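Local coordinates for alpha-L-rhamnosidase (Klebsiella oxytoca, PDB 4XHC), which hydrolyses alpha-L-rhamnosides as a two-domain glycosidase of family GH78, releasing rhamnose, the sugar held in its pocket, at residues A[428-433]-A[457-462]; A[417-422]-A[452-457]; A[122-127]-A[178-183]; A[88-93]-A[186-191]. All coordinates share one frame; numbering follows the deposited sequence.

Contact 1 of 4, residues A[428-433]-A[457-462]; sequences VSWASQ and NPPAVA
The indole of W430 carries P459 on one face: P459 CD stands 4.0 Å from the centroid of the five-membered ring of W430, 24° off the ring normal, which meets the test for a CH-pi contact. Near the ring plane, at the edge, comes V461 O, 3.4 Å from W430 CD1. The side chains of P459 and W430 cross at about a right angle, whereas P458 runs alongside the indole, with P458 CB 4.0 Å from W430 CZ2. With CG beside its own backbone N (chi1 -81°), W430 lays a face of its five-membered ring against P459, and NE1 makes a weak, bent bond to P459 O. The backbone bond is the firmer one. W430 N donates to V461 O over 3.2 Å at 172°, and a water that donates to V461 O also accepts from A431 N. V428 CG1 packs on P459 CB at 4.0 Å, and S429 CB lies against V461 CB. S429 OG caps the helix, accepting from S432 N at 3.2 Å, while Q433 NE2 reaches back to S429 O. Y472 meets the indole edge to face. The evidence describes a serine N-cap opening helix 430-438, the cap residue joined by a single beta bridge to V461, on the loop between helices 444-456 and 466-478 of the six-hairpin glycosidase domain.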
loop_
_atom_site.group_PDB
_atom_site.type_symbol
_atom_site.label_atom_id
_atom_site.label_comp_id
_atom_site.label_asym_id
_atom_site.label_seq_id
_atom_site.Cartn_x
_atom_site.Cartn_y
_atom_site.Cartn_z
ATOM N N VAL A 428 -23.354 -14.664 -41.222
ATOM C CA VAL A 428 -24.660 -14.707 -40.572
ATOM C C VAL A 428 -24.502 -14.692 -39.044
ATOM O O VAL A 428 -23.992 -15.658 -38.441
ATOM C CB VAL A 428 -25.432 -15.974 -40.986
ATOM C CG1 VAL A 428 -26.829 -15.977 -40.380
ATOM C CG2 VAL A 428 -25.519 -16.071 -42.500
ATOM N N SER A 429 -24.951 -13.606 -38.422
ATOM C CA SER A 429 -24.827 -13.425 -36.974
ATOM C C SER A 429 -26.188 -13.192 -36.336
ATOM O O SER A 429 -27.160 -12.903 -37.031
ATOM C CB SER A 429 -23.919 -12.229 -36.666
ATOM O OG SER A 429 -24.482 -10.992 -37.104
ATOM N N TRP A 430 -26.264 -13.335 -35.016
ATOM C CA TRP A 430 -27.480 -12.951 -34.295
ATOM C C TRP A 430 -27.660 -11.437 -34.331
ATOM O O TRP A 430 -28.778 -10.941 -34.468
ATOM C CB TRP A 430 -27.425 -13.393 -32.834
ATOM C CG TRP A 430 -27.768 -14.808 -32.603
ATOM C CD1 TRP A 430 -26.997 -15.889 -32.891
ATOM C CD2 TRP A 430 -28.958 -15.311 -32.002
ATOM N NE1 TRP A 430 -27.637 -17.037 -32.517
ATOM C CE2 TRP A 430 -28.843 -16.710 -31.965
ATOM C CE3 TRP A 430 -30.114 -14.719 -31.497
ATOM C CZ2 TRP A 430 -29.833 -17.526 -31.441
ATOM C CZ3 TRP A 430 -31.102 -15.536 -30.970
ATOM C CH2 TRP A 430 -30.951 -16.929 -30.945
ATOM N N ALA A 431 -26.559 -10.708 -34.191
ATOM C CA ALA A 431 -26.621 -9.264 -34.074
ATOM C C ALA A 431 -27.274 -8.604 -35.303
ATOM O O ALA A 431 -28.144 -7.744 -35.172
ATOM C CB ALA A 431 -25.228 -8.708 -33.842
ATOM N N SER A 432 -26.862 -9.021 -36.488
ATOM C CA SER A 432 -27.432 -8.494 -37.718
ATOM C C SER A 432 -28.951 -8.588 -37.727
ATOM O O SER A 432 -29.629 -7.632 -38.089
ATOM C CB SER A 432 -26.877 -9.248 -38.929
ATOM O OG SER A 432 -25.466 -9.157 -38.994
ATOM N N GLN A 433 -29.484 -9.737 -37.322
ATOM C CA GLN A 433 -30.933 -9.973 -37.392
ATOM C C GLN A 433 -31.660 -9.101 -36.380
ATOM O O GLN A 433 -32.685 -8.498 -36.676
ATOM C CB GLN A 433 -31.280 -11.434 -37.105
ATOM C CG GLN A 433 -30.339 -12.459 -37.711
ATOM C CD GLN A 433 -30.019 -12.180 -39.163
ATOM O OE1 GLN A 433 -30.899 -11.811 -39.935
ATOM N NE2 GLN A 433 -28.761 -12.368 -39.542
ATOM N N ASN A 457 -33.435 -22.114 -36.116
ATOM C CA ASN A 457 -32.227 -22.224 -36.929
ATOM C C ASN A 457 -31.181 -21.165 -36.540
ATOM O O ASN A 457 -30.899 -20.221 -37.294
ATOM C CB ASN A 457 -32.618 -22.138 -38.393
ATOM C CG ASN A 457 -31.521 -22.576 -39.302
ATOM O OD1 ASN A 457 -30.985 -21.784 -40.068
ATOM N ND2 ASN A 457 -31.177 -23.848 -39.227
ATOM N N PRO A 458 -30.588 -21.337 -35.345
ATOM C CA PRO A 458 -29.681 -20.347 -34.761
ATOM C C PRO A 458 -28.386 -20.088 -35.572
ATOM O O PRO A 458 -27.671 -21.041 -35.891
ATOM C CB PRO A 458 -29.339 -20.949 -33.384
ATOM C CG PRO A 458 -30.230 -22.133 -33.187
ATOM C CD PRO A 458 -30.640 -22.582 -34.548
ATOM N N PRO A 459 -28.097 -18.812 -35.904
ATOM C CA PRO A 459 -26.840 -18.364 -36.504
ATOM C C PRO A 459 -25.603 -18.783 -35.722
ATOM O O PRO A 459 -25.653 -18.960 -34.516
ATOM C CB PRO A 459 -26.954 -16.829 -36.472
ATOM C CG PRO A 459 -28.409 -16.569 -36.556
ATOM C CD PRO A 459 -29.057 -17.701 -35.801
ATOM N N ALA A 460 -24.483 -18.858 -36.426
ATOM C CA ALA A 460 -23.239 -19.349 -35.851
ATOM C C ALA A 460 -22.605 -18.367 -34.857
ATOM O O ALA A 460 -22.005 -18.787 -33.874
ATOM C CB ALA A 460 -22.254 -19.676 -36.976
ATOM N N VAL A 461 -22.683 -17.069 -35.139
ATOM C CA VAL A 461 -21.979 -16.078 -34.332
ATOM C C VAL A 461 -22.902 -15.595 -33.223
ATOM O O VAL A 461 -23.840 -14.816 -33.468
ATOM C CB VAL A 461 -21.482 -14.892 -35.184
ATOM C CG1 VAL A 461 -20.810 -13.841 -34.303
ATOM C CG2 VAL A 461 -20.514 -15.377 -36.249
ATOM N N ALA A 462 -22.616 -16.050 -32.010
ATOM C CA ALA A 462 -23.552 -15.935 -30.903
ATOM C C ALA A 462 -23.411 -14.621 -30.151
ATOM O O ALA A 462 -22.464 -13.864 -30.378
ATOM C CB ALA A 462 -23.355 -17.097 -29.945
HETATM O O HOH W 1 -24.225 -12.013 -32.927
#

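Contact 2 of 4, residues A[417-422]-A[452-457]; sequences QGFYVS and RNLEKN. With SO4 (sulfate ion), chain D.
N453 lays its carboxamide over the phenyl ring of F419, and this is the close-fitting part of the contact. N453 ND2 sits 3.3 Å above the plane of the F419 ring, over its centre, with amide and ring planes only 14° apart. Because the two are so nearly parallel, the N-H bonds run across the ring rather than into it. They go to Q417 O, 3.2 Å from N453 ND2, in the carbonyl plane and on a lone pair, and more weakly to G418 O. The torsion of N453, CG anti to the backbone N at chi1 -154°, carries the amide out to these carbonyls. L454 CD2 packs on F419 CE1 at 3.6 Å, and N457 O lies at the ring edge. Q417 O and G418 O both belong to the tight hairpin of strands 413-414 and 419-420, in which G418 and F419 together face D414, a G1 beta bulge with glycine at positive phi. On the helix's looser flank, R452 makes no contact with 417-422. Its guanidinium bonds edge-on to a sulfate, probably from the crystallisation liquor, with R452 NH2 2.9 Å from sulfate O4; R448 also holds this ion. R452 NH1 forms salt bridges with solvent-exposed E455 and with E484.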
loop_
_atom_site.group_PDB
_atom_site.type_symbol
_atom_site.label_atom_id
_atom_site.label_comp_id
_atom_site.label_asym_id
_atom_site.label_seq_id
_atom_site.Cartn_x
_atom_site.Cartn_y
_atom_site.Cartn_z
ATOM N N GLN A 417 -31.488 -18.281 -47.014
ATOM C CA GLN A 417 -31.158 -18.507 -45.598
ATOM C C GLN A 417 -32.178 -17.895 -44.627
ATOM O O GLN A 417 -32.259 -18.318 -43.477
ATOM C CB GLN A 417 -29.772 -17.948 -45.283
ATOM C CG GLN A 417 -28.625 -18.737 -45.899
ATOM C CD GLN A 417 -27.283 -18.295 -45.372
ATOM O OE1 GLN A 417 -26.733 -18.916 -44.460
ATOM N NE2 GLN A 417 -26.777 -17.179 -45.891
ATOM N N GLY A 418 -32.957 -16.918 -45.097
ATOM C CA GLY A 418 -33.966 -16.239 -44.271
ATOM C C GLY A 418 -33.357 -15.337 -43.219
ATOM O O GLY A 418 -33.978 -15.078 -42.194
ATOM N N PHE A 419 -32.144 -14.860 -43.496
ATOM C CA PHE A 419 -31.386 -13.998 -42.594
ATOM C C PHE A 419 -30.683 -12.913 -43.411
ATOM O O PHE A 419 -30.501 -13.047 -44.619
ATOM C CB PHE A 419 -30.296 -14.787 -41.843
ATOM C CG PHE A 419 -30.806 -15.695 -40.750
ATOM C CD1 PHE A 419 -31.630 -15.209 -39.740
ATOM C CD2 PHE A 419 -30.420 -17.030 -40.697
ATOM C CE1 PHE A 419 -32.090 -16.051 -38.725
ATOM C CE2 PHE A 419 -30.874 -17.871 -39.680
ATOM C CZ PHE A 419 -31.710 -17.379 -38.692
ATOM N N TYR A 420 -30.285 -11.841 -42.741
ATOM C CA TYR A 420 -29.423 -10.842 -43.347
ATOM C C TYR A 420 -27.960 -11.298 -43.235
ATOM O O TYR A 420 -27.557 -11.857 -42.217
ATOM C CB TYR A 420 -29.605 -9.479 -42.665
ATOM C CG TYR A 420 -30.983 -8.856 -42.829
ATOM C CD1 TYR A 420 -31.311 -8.126 -43.969
ATOM C CD2 TYR A 420 -31.950 -8.987 -41.835
ATOM C CE1 TYR A 420 -32.563 -7.550 -44.115
ATOM C CE2 TYR A 420 -33.206 -8.421 -41.972
ATOM C CZ TYR A 420 -33.509 -7.696 -43.109
ATOM O OH TYR A 420 -34.760 -7.127 -43.242
ATOM N N VAL A 421 -27.180 -11.043 -44.282
ATOM C CA VAL A 421 -25.744 -11.282 -44.258
ATOM C C VAL A 421 -24.974 -9.972 -44.025
ATOM O O VAL A 421 -25.501 -8.882 -44.224
ATOM C CB VAL A 421 -25.255 -11.968 -45.549
ATOM C CG1 VAL A 421 -26.006 -13.272 -45.766
ATOM C CG2 VAL A 421 -25.403 -11.061 -46.765
ATOM N N SER A 422 -23.719 -10.090 -43.605
ATOM C CA SER A 422 -22.902 -8.931 -43.235
ATOM C C SER A 422 -21.456 -9.078 -43.740
ATOM O O SER A 422 -20.827 -10.126 -43.568
ATOM C CB SER A 422 -22.930 -8.760 -41.712
ATOM O OG SER A 422 -22.358 -7.523 -41.308
ATOM N N ARG A 452 -38.646 -16.200 -35.495
ATOM C CA ARG A 452 -38.884 -17.652 -35.517
ATOM C C ARG A 452 -37.711 -18.421 -36.110
ATOM O O ARG A 452 -37.423 -19.540 -35.693
ATOM C CB ARG A 452 -40.129 -18.003 -36.337
ATOM C CG ARG A 452 -41.441 -17.584 -35.722
ATOM C CD ARG A 452 -41.598 -18.189 -34.343
ATOM N NE ARG A 452 -42.958 -18.062 -33.842
ATOM C CZ ARG A 452 -43.313 -18.273 -32.577
ATOM N NH1 ARG A 452 -42.410 -18.628 -31.662
ATOM N NH2 ARG A 452 -44.578 -18.118 -32.218
ATOM N N ASN A 453 -37.039 -17.818 -37.077
ATOM C CA ASN A 453 -35.892 -18.444 -37.704
ATOM C C ASN A 453 -34.686 -18.533 -36.741
ATOM O O ASN A 453 -33.926 -19.495 -36.789
ATOM C CB ASN A 453 -35.532 -17.684 -38.988
ATOM C CG ASN A 453 -34.811 -18.539 -40.000
ATOM O OD1 ASN A 453 -34.863 -19.761 -39.940
ATOM N ND2 ASN A 453 -34.126 -17.902 -40.937
ATOM N N LEU A 454 -34.521 -17.549 -35.859
ATOM C CA LEU A 454 -33.477 -17.615 -34.827
ATOM C C LEU A 454 -33.712 -18.756 -33.849
ATOM O O LEU A 454 -32.773 -19.408 -33.404
ATOM C CB LEU A 454 -33.425 -16.332 -34.028
ATOM C CG LEU A 454 -33.053 -15.047 -34.778
ATOM C CD1 LEU A 454 -33.280 -13.850 -33.877
ATOM C CD2 LEU A 454 -31.613 -15.056 -35.251
ATOM N N GLU A 455 -34.978 -19.014 -33.556
ATOM C CA GLU A 455 -35.407 -19.956 -32.544
ATOM C C GLU A 455 -35.241 -21.380 -33.069
ATOM O O GLU A 455 -34.814 -22.264 -32.349
ATOM C CB GLU A 455 -36.876 -19.647 -32.190
ATOM C CG GLU A 455 -37.767 -20.818 -31.795
ATOM C CD GLU A 455 -39.204 -20.402 -31.459
ATOM O OE1 GLU A 455 -39.486 -19.193 -31.253
ATOM O OE2 GLU A 455 -40.061 -21.307 -31.407
ATOM N N LYS A 456 -35.549 -21.583 -34.340
ATOM C CA LYS A 456 -35.452 -22.901 -34.984
ATOM C C LYS A 456 -34.137 -23.172 -35.730
ATOM O O LYS A 456 -33.784 -24.320 -35.974
ATOM C CB LYS A 456 -36.618 -23.007 -35.960
ATOM C CG LYS A 456 -37.959 -22.786 -35.265
ATOM C CD LYS A 456 -39.214 -22.881 -36.130
ATOM C CE LYS A 456 -40.404 -22.541 -35.236
ATOM N NZ LYS A 456 -41.649 -23.238 -35.637
ATOM N N ASN A 457 -33.435 -22.114 -36.116
ATOM C CA ASN A 457 -32.227 -22.224 -36.929
ATOM C C ASN A 457 -31.181 -21.165 -36.540
ATOM O O ASN A 457 -30.899 -20.221 -37.294
ATOM C CB ASN A 457 -32.618 -22.138 -38.393
ATOM C CG ASN A 457 -31.521 -22.576 -39.302
ATOM O OD1 ASN A 457 -30.985 -21.784 -40.068
ATOM N ND2 ASN A 457 -31.177 -23.848 -39.227
HETATM S S SO4 D . -46.266 -17.656 -35.665
HETATM O O1 SO4 D . -47.571 -18.196 -35.249
HETATM O O2 SO4 D . -45.437 -18.832 -36.035
HETATM O O3 SO4 D . -46.504 -16.684 -36.746
HETATM O O4 SO4 D . -45.597 -16.828 -34.639
#

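Contact 3 of 4, residues A[122-127]-A[178-183]; sequences AHLQLT and VEVKAV
H123 and K181 lie side by side, pointing the same way, where a bulge interrupts an antiparallel strand pair. H123 holds CG anti to its backbone N (chi1 174°), which sets one face of the imidazole against K181 CB; that carbon is 3.7 Å from the ring centroid of H123, 18° off the normal, a CH-pi contact. K181 then bends at chi2 (-72°), and the turn carries its chain over Q125, with K181 CE 3.6 Å from Q125 OE1. Q125 is bent at chi2 as well, and its NE2 bonds D155; W157 stacks on the imidazole, and S149 of the second subunit packs on H123. On the face of L124, L126, V178 and V180, the leucines keep CG beside the backbone N and send CD2 toward the neighbouring strand: L124 CD2 meets V180 CG2 at 3.8 Å and L126 CD2 meets V178 CG1 at 3.9 Å. K181 and A182 both face H123, a classic beta bulge; H123 O accepts from A182 N and weakly from K181 N. Two backbone bonds pair Q125 with E179. The chemistry is thus split by face: the buried leucines and valines pack partly on strand 187-200, L124 on L189 and V178 on F191, whereas on the polar face D155 accepts from H123 NE2, and its carboxylate would probably help to stabilise a protonated imidazole.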
loop_
_atom_site.group_PDB
_atom_site.type_symbol
_atom_site.label_atom_id
_atom_site.label_comp_id
_atom_site.label_asym_id
_atom_site.label_seq_id
_atom_site.Cartn_x
_atom_site.Cartn_y
_atom_site.Cartn_z
ATOM N N ALA A 122 2.899 -3.966 11.830
ATOM C CA ALA A 122 2.085 -5.085 11.385
ATOM C C ALA A 122 1.818 -4.943 9.883
ATOM O O ALA A 122 1.244 -3.943 9.446
ATOM C CB ALA A 122 0.781 -5.122 12.160
ATOM N N HIS A 123 2.240 -5.935 9.104
ATOM C CA HIS A 123 2.107 -5.882 7.656
ATOM C C HIS A 123 0.938 -6.758 7.215
ATOM O O HIS A 123 0.962 -7.967 7.388
ATOM C CB HIS A 123 3.427 -6.319 7.008
ATOM C CG HIS A 123 3.376 -6.451 5.517
ATOM N ND1 HIS A 123 4.304 -7.185 4.810
ATOM C CD2 HIS A 123 2.514 -5.952 4.602
ATOM C CE1 HIS A 123 4.017 -7.134 3.522
ATOM N NE2 HIS A 123 2.936 -6.389 3.367
ATOM N N LEU A 124 -0.088 -6.130 6.650
ATOM C CA LEU A 124 -1.272 -6.833 6.185
ATOM C C LEU A 124 -1.388 -6.726 4.687
ATOM O O LEU A 124 -0.839 -5.818 4.085
ATOM C CB LEU A 124 -2.538 -6.209 6.767
ATOM C CG LEU A 124 -2.676 -6.139 8.274
ATOM C CD1 LEU A 124 -3.887 -5.291 8.619
ATOM C CD2 LEU A 124 -2.801 -7.530 8.868
ATOM N N GLN A 125 -2.150 -7.647 4.111
ATOM C CA GLN A 125 -2.523 -7.602 2.710
ATOM C C GLN A 125 -4.012 -7.865 2.587
ATOM O O GLN A 125 -4.502 -8.876 3.094
ATOM C CB GLN A 125 -1.762 -8.674 1.939
ATOM C CG GLN A 125 -2.354 -9.036 0.582
ATOM C CD GLN A 125 -1.299 -9.224 -0.453
ATOM O OE1 GLN A 125 -1.041 -10.342 -0.919
ATOM N NE2 GLN A 125 -0.656 -8.128 -0.812
ATOM N N LEU A 126 -4.712 -6.963 1.896
ATOM C CA LEU A 126 -6.147 -7.084 1.671
ATOM C C LEU A 126 -6.442 -7.338 0.205
ATOM O O LEU A 126 -5.799 -6.765 -0.667
ATOM C CB LEU A 126 -6.857 -5.809 2.104
ATOM C CG LEU A 126 -6.553 -5.277 3.504
ATOM C CD1 LEU A 126 -7.466 -4.109 3.798
ATOM C CD2 LEU A 126 -6.732 -6.349 4.564
ATOM N N THR A 127 -7.411 -8.208 -0.063
ATOM C CA THR A 127 -7.834 -8.516 -1.434
ATOM C C THR A 127 -9.354 -8.513 -1.498
ATOM O O THR A 127 -10.016 -9.088 -0.633
ATOM C CB THR A 127 -7.284 -9.872 -1.885
ATOM O OG1 THR A 127 -5.903 -9.943 -1.556
ATOM C CG2 THR A 127 -7.420 -10.052 -3.368
ATOM N N VAL A 178 -8.218 -11.176 4.158
ATOM C CA VAL A 178 -7.319 -10.457 5.053
ATOM C C VAL A 178 -6.198 -11.399 5.478
ATOM O O VAL A 178 -6.443 -12.432 6.094
ATOM C CB VAL A 178 -8.054 -9.973 6.313
ATOM C CG1 VAL A 178 -7.112 -9.199 7.224
ATOM C CG2 VAL A 178 -9.245 -9.119 5.926
ATOM N N GLU A 179 -4.973 -11.007 5.157
ATOM C CA GLU A 179 -3.800 -11.818 5.394
ATOM C C GLU A 179 -2.818 -11.058 6.285
ATOM O O GLU A 179 -2.486 -9.911 6.019
ATOM C CB GLU A 179 -3.164 -12.127 4.051
ATOM C CG GLU A 179 -2.085 -13.198 4.053
ATOM C CD GLU A 179 -1.770 -13.714 2.651
ATOM O OE1 GLU A 179 -2.342 -13.187 1.637
ATOM O OE2 GLU A 179 -0.935 -14.645 2.567
ATOM N N VAL A 180 -2.369 -11.687 7.358
ATOM C CA VAL A 180 -1.294 -11.120 8.158
ATOM C C VAL A 180 0.022 -11.618 7.562
ATOM O O VAL A 180 0.409 -12.767 7.773
ATOM C CB VAL A 180 -1.421 -11.494 9.650
ATOM C CG1 VAL A 180 -0.336 -10.802 10.460
ATOM C CG2 VAL A 180 -2.792 -11.103 10.191
ATOM N N LYS A 181 0.675 -10.759 6.779
ATOM C CA LYS A 181 1.935 -11.107 6.115
ATOM C C LYS A 181 3.084 -11.226 7.091
ATOM O O LYS A 181 3.916 -12.125 6.969
ATOM C CB LYS A 181 2.310 -10.058 5.068
ATOM C CG LYS A 181 1.504 -10.133 3.789
ATOM C CD LYS A 181 1.899 -11.342 2.974
ATOM C CE LYS A 181 1.366 -11.237 1.563
ATOM N NZ LYS A 181 1.561 -12.537 0.860
ATOM N N ALA A 182 3.143 -10.298 8.042
ATOM C CA ALA A 182 4.223 -10.282 9.008
ATOM C C ALA A 182 3.904 -9.476 10.248
ATOM O O ALA A 182 3.447 -8.342 10.172
ATOM C CB ALA A 182 5.492 -9.741 8.373
ATOM N N VAL A 183 4.137 -10.114 11.385
ATOM C CA VAL A 183 4.316 -9.458 12.666
ATOM C C VAL A 183 5.505 -10.205 13.266
ATOM O O VAL A 183 6.022 -11.121 12.630
ATOM C CB VAL A 183 3.056 -9.576 13.561
ATOM C CG1 VAL A 183 1.927 -8.730 12.998
ATOM C CG2 VAL A 183 2.591 -11.021 13.696
#

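Contact 4 of 4, residues A[88-93]-A[186-191]; sequences ELSSGD and KFRLQF
E88 OE1 is gripped by two nitrogens of R188 coming side-on. R188 NE donates to the anti lone pair of E88 OE1, over 2.9 Å at 158°, and R188 NH2 adds a longer bond, 3.3 Å to E88 OE1, met nearly along the C-O axis. Carboxylate and guanidinium are nearly coplanar, 22° apart, with both nitrogens on the one oxygen. The bend of R188 at chi3 (-57°) turns the NE edge of the guanidinium to the carboxylate, and S90 OG lies 3.4 Å from R188 CG. Next to this charged pair the backbones are joined by two straight bonds: L89 N to L189 O at 2.7 Å and L189 N to L89 O at 2.9 Å, an antiparallel hydrogen-bonded pair. L89 CD1 reaches the edge of the F191 ring, 3.8 Å from F191 CE1. Past L89 the chain reverses in a type II beta turn from S90 to D93, closed by D93 N to S90 O and braced by S90 N to D93 OD2, which meets the carboxylate from above its plane. With L89 and F191 both packed against strand 175-182 of the six-stranded sheet, and strand 187-200 in the four-stranded one, the geometry fits the side of a beta-sandwich in the N-terminal domain.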
loop_
_atom_site.group_PDB
_atom_site.type_symbol
_atom_site.label_atom_id
_atom_site.label_comp_id
_atom_site.label_asym_id
_atom_site.label_seq_id
_atom_site.Cartn_x
_atom_site.Cartn_y
_atom_site.Cartn_z
ATOM N N GLU A 88 -6.596 -14.317 17.704
ATOM C CA GLU A 88 -5.301 -13.654 17.771
ATOM C C GLU A 88 -4.420 -14.215 16.658
ATOM O O GLU A 88 -3.952 -15.350 16.740
ATOM C CB GLU A 88 -4.672 -13.886 19.149
ATOM C CG GLU A 88 -5.529 -13.352 20.289
ATOM C CD GLU A 88 -4.949 -13.618 21.666
ATOM O OE1 GLU A 88 -3.784 -14.053 21.775
ATOM O OE2 GLU A 88 -5.673 -13.381 22.655
ATOM N N LEU A 89 -4.187 -13.412 15.627
ATOM C CA LEU A 89 -3.546 -13.886 14.403
ATOM C C LEU A 89 -2.034 -13.630 14.368
ATOM O O LEU A 89 -1.576 -12.577 14.800
ATOM C CB LEU A 89 -4.203 -13.208 13.195
ATOM C CG LEU A 89 -5.734 -13.236 13.145
ATOM C CD1 LEU A 89 -6.237 -12.309 12.057
ATOM C CD2 LEU A 89 -6.261 -14.651 12.936
ATOM N N SER A 90 -1.277 -14.588 13.834
ATOM C CA SER A 90 0.179 -14.454 13.658
ATOM C C SER A 90 0.555 -14.428 12.184
ATOM O O SER A 90 -0.316 -14.554 11.325
ATOM C CB SER A 90 0.914 -15.605 14.364
ATOM O OG SER A 90 0.466 -15.734 15.697
ATOM N N SER A 91 1.851 -14.294 11.899
ATOM C CA SER A 91 2.340 -14.276 10.525
ATOM C C SER A 91 1.847 -15.482 9.759
ATOM O O SER A 91 1.949 -16.605 10.240
ATOM C CB SER A 91 3.864 -14.254 10.474
ATOM O OG SER A 91 4.376 -13.121 11.151
ATOM N N GLY A 92 1.289 -15.234 8.575
ATOM C CA GLY A 92 0.801 -16.297 7.704
ATOM C C GLY A 92 -0.674 -16.610 7.857
ATOM O O GLY A 92 -1.242 -17.249 6.987
ATOM N N ASP A 93 -1.300 -16.185 8.955
ATOM C CA ASP A 93 -2.731 -16.431 9.154
ATOM C C ASP A 93 -3.546 -15.558 8.220
ATOM O O ASP A 93 -3.167 -14.428 7.939
ATOM C CB ASP A 93 -3.145 -16.165 10.603
ATOM C CG ASP A 93 -2.618 -17.219 11.574
ATOM O OD1 ASP A 93 -2.205 -18.314 11.126
ATOM O OD2 ASP A 93 -2.622 -16.950 12.797
ATOM N N LYS A 186 6.777 -12.132 19.079
ATOM C CA LYS A 186 6.401 -11.593 20.393
ATOM C C LYS A 186 4.937 -11.121 20.540
ATOM O O LYS A 186 4.486 -10.898 21.662
ATOM C CB LYS A 186 7.326 -10.422 20.762
ATOM C CG LYS A 186 8.786 -10.803 20.962
ATOM C CD LYS A 186 9.461 -9.914 21.996
ATOM C CE LYS A 186 9.100 -10.347 23.408
ATOM N NZ LYS A 186 9.608 -9.393 24.432
ATOM N N PHE A 187 4.210 -10.921 19.436
ATOM C CA PHE A 187 2.818 -10.453 19.529
ATOM C C PHE A 187 1.927 -10.910 18.380
ATOM O O PHE A 187 2.406 -11.331 17.323
ATOM C CB PHE A 187 2.751 -8.919 19.697
ATOM C CG PHE A 187 2.927 -8.139 18.415
ATOM C CD1 PHE A 187 4.198 -7.763 17.975
ATOM C CD2 PHE A 187 1.817 -7.749 17.663
ATOM C CE1 PHE A 187 4.363 -7.036 16.799
ATOM C CE2 PHE A 187 1.976 -7.030 16.484
ATOM C CZ PHE A 187 3.253 -6.672 16.050
ATOM N N ARG A 188 0.621 -10.816 18.624
ATOM C CA ARG A 188 -0.402 -11.229 17.674
ATOM C C ARG A 188 -1.380 -10.094 17.417
ATOM O O ARG A 188 -1.518 -9.183 18.227
ATOM C CB ARG A 188 -1.147 -12.444 18.212
ATOM C CG ARG A 188 -0.283 -13.691 18.290
ATOM C CD ARG A 188 -0.913 -14.762 19.159
ATOM N NE ARG A 188 -1.182 -14.290 20.520
ATOM C CZ ARG A 188 -0.265 -14.131 21.482
ATOM N NH1 ARG A 188 1.020 -14.390 21.259
ATOM N NH2 ARG A 188 -0.634 -13.697 22.680
ATOM N N LEU A 189 -2.063 -10.171 16.286
ATOM C CA LEU A 189 -2.992 -9.144 15.862
ATOM C C LEU A 189 -4.436 -9.617 16.051
ATOM O O LEU A 189 -4.742 -10.794 15.871
ATOM C CB LEU A 189 -2.728 -8.801 14.400
ATOM C CG LEU A 189 -3.346 -7.486 13.938
ATOM C CD1 LEU A 189 -2.683 -6.296 14.614
ATOM C CD2 LEU A 189 -3.252 -7.368 12.433
ATOM N N GLN A 190 -5.323 -8.686 16.388
ATOM C CA GLN A 190 -6.697 -9.008 16.767
ATOM C C GLN A 190 -7.639 -7.923 16.256
ATOM O O GLN A 190 -7.542 -6.781 16.683
ATOM C CB GLN A 190 -6.764 -9.108 18.291
ATOM C CG GLN A 190 -8.121 -9.430 18.886
ATOM C CD GLN A 190 -8.039 -9.709 20.386
ATOM O OE1 GLN A 190 -7.171 -9.186 21.105
ATOM N NE2 GLN A 190 -8.952 -10.534 20.867
ATOM N N PHE A 191 -8.542 -8.278 15.343
ATOM C CA PHE A 191 -9.514 -7.328 14.800
ATOM C C PHE A 191 -10.721 -7.247 15.718
ATOM O O PHE A 191 -11.171 -8.266 16.223
ATOM C CB PHE A 191 -9.962 -7.767 13.418
ATOM C CG PHE A 191 -8.876 -7.692 12.391
ATOM C CD1 PHE A 191 -7.975 -8.724 12.242
ATOM C CD2 PHE A 191 -8.738 -6.571 11.595
ATOM C CE1 PHE A 191 -6.964 -8.645 11.307
ATOM C CE2 PHE A 191 -7.733 -6.486 10.652
ATOM C CZ PHE A 191 -6.845 -7.527 10.510
#

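In the fold
From the N terminus, contact 4 opens first, at 88-93, and closes only at 186-191; the 122-127 to 178-183 pairing of contact 3 is nested inside that loop. The two touch where G92 N and D93 O bond V180, so turn, six-stranded sheet and strand 187-200 are joined in the N-terminal domain. The chain then enters the six-hairpin domain, where contacts 2 and 1 cross: 417-422 and 428-433 come first, then contact 2 closes at 452-457 and contact 1 at 457-462, so their loops overlap, sharing N457. Q433 OE1 to Y420 N, 2.9 Å, links them. Centres of contacts 1 and 3 lie about 50 Å apart, on opposite sides of the chain's centre.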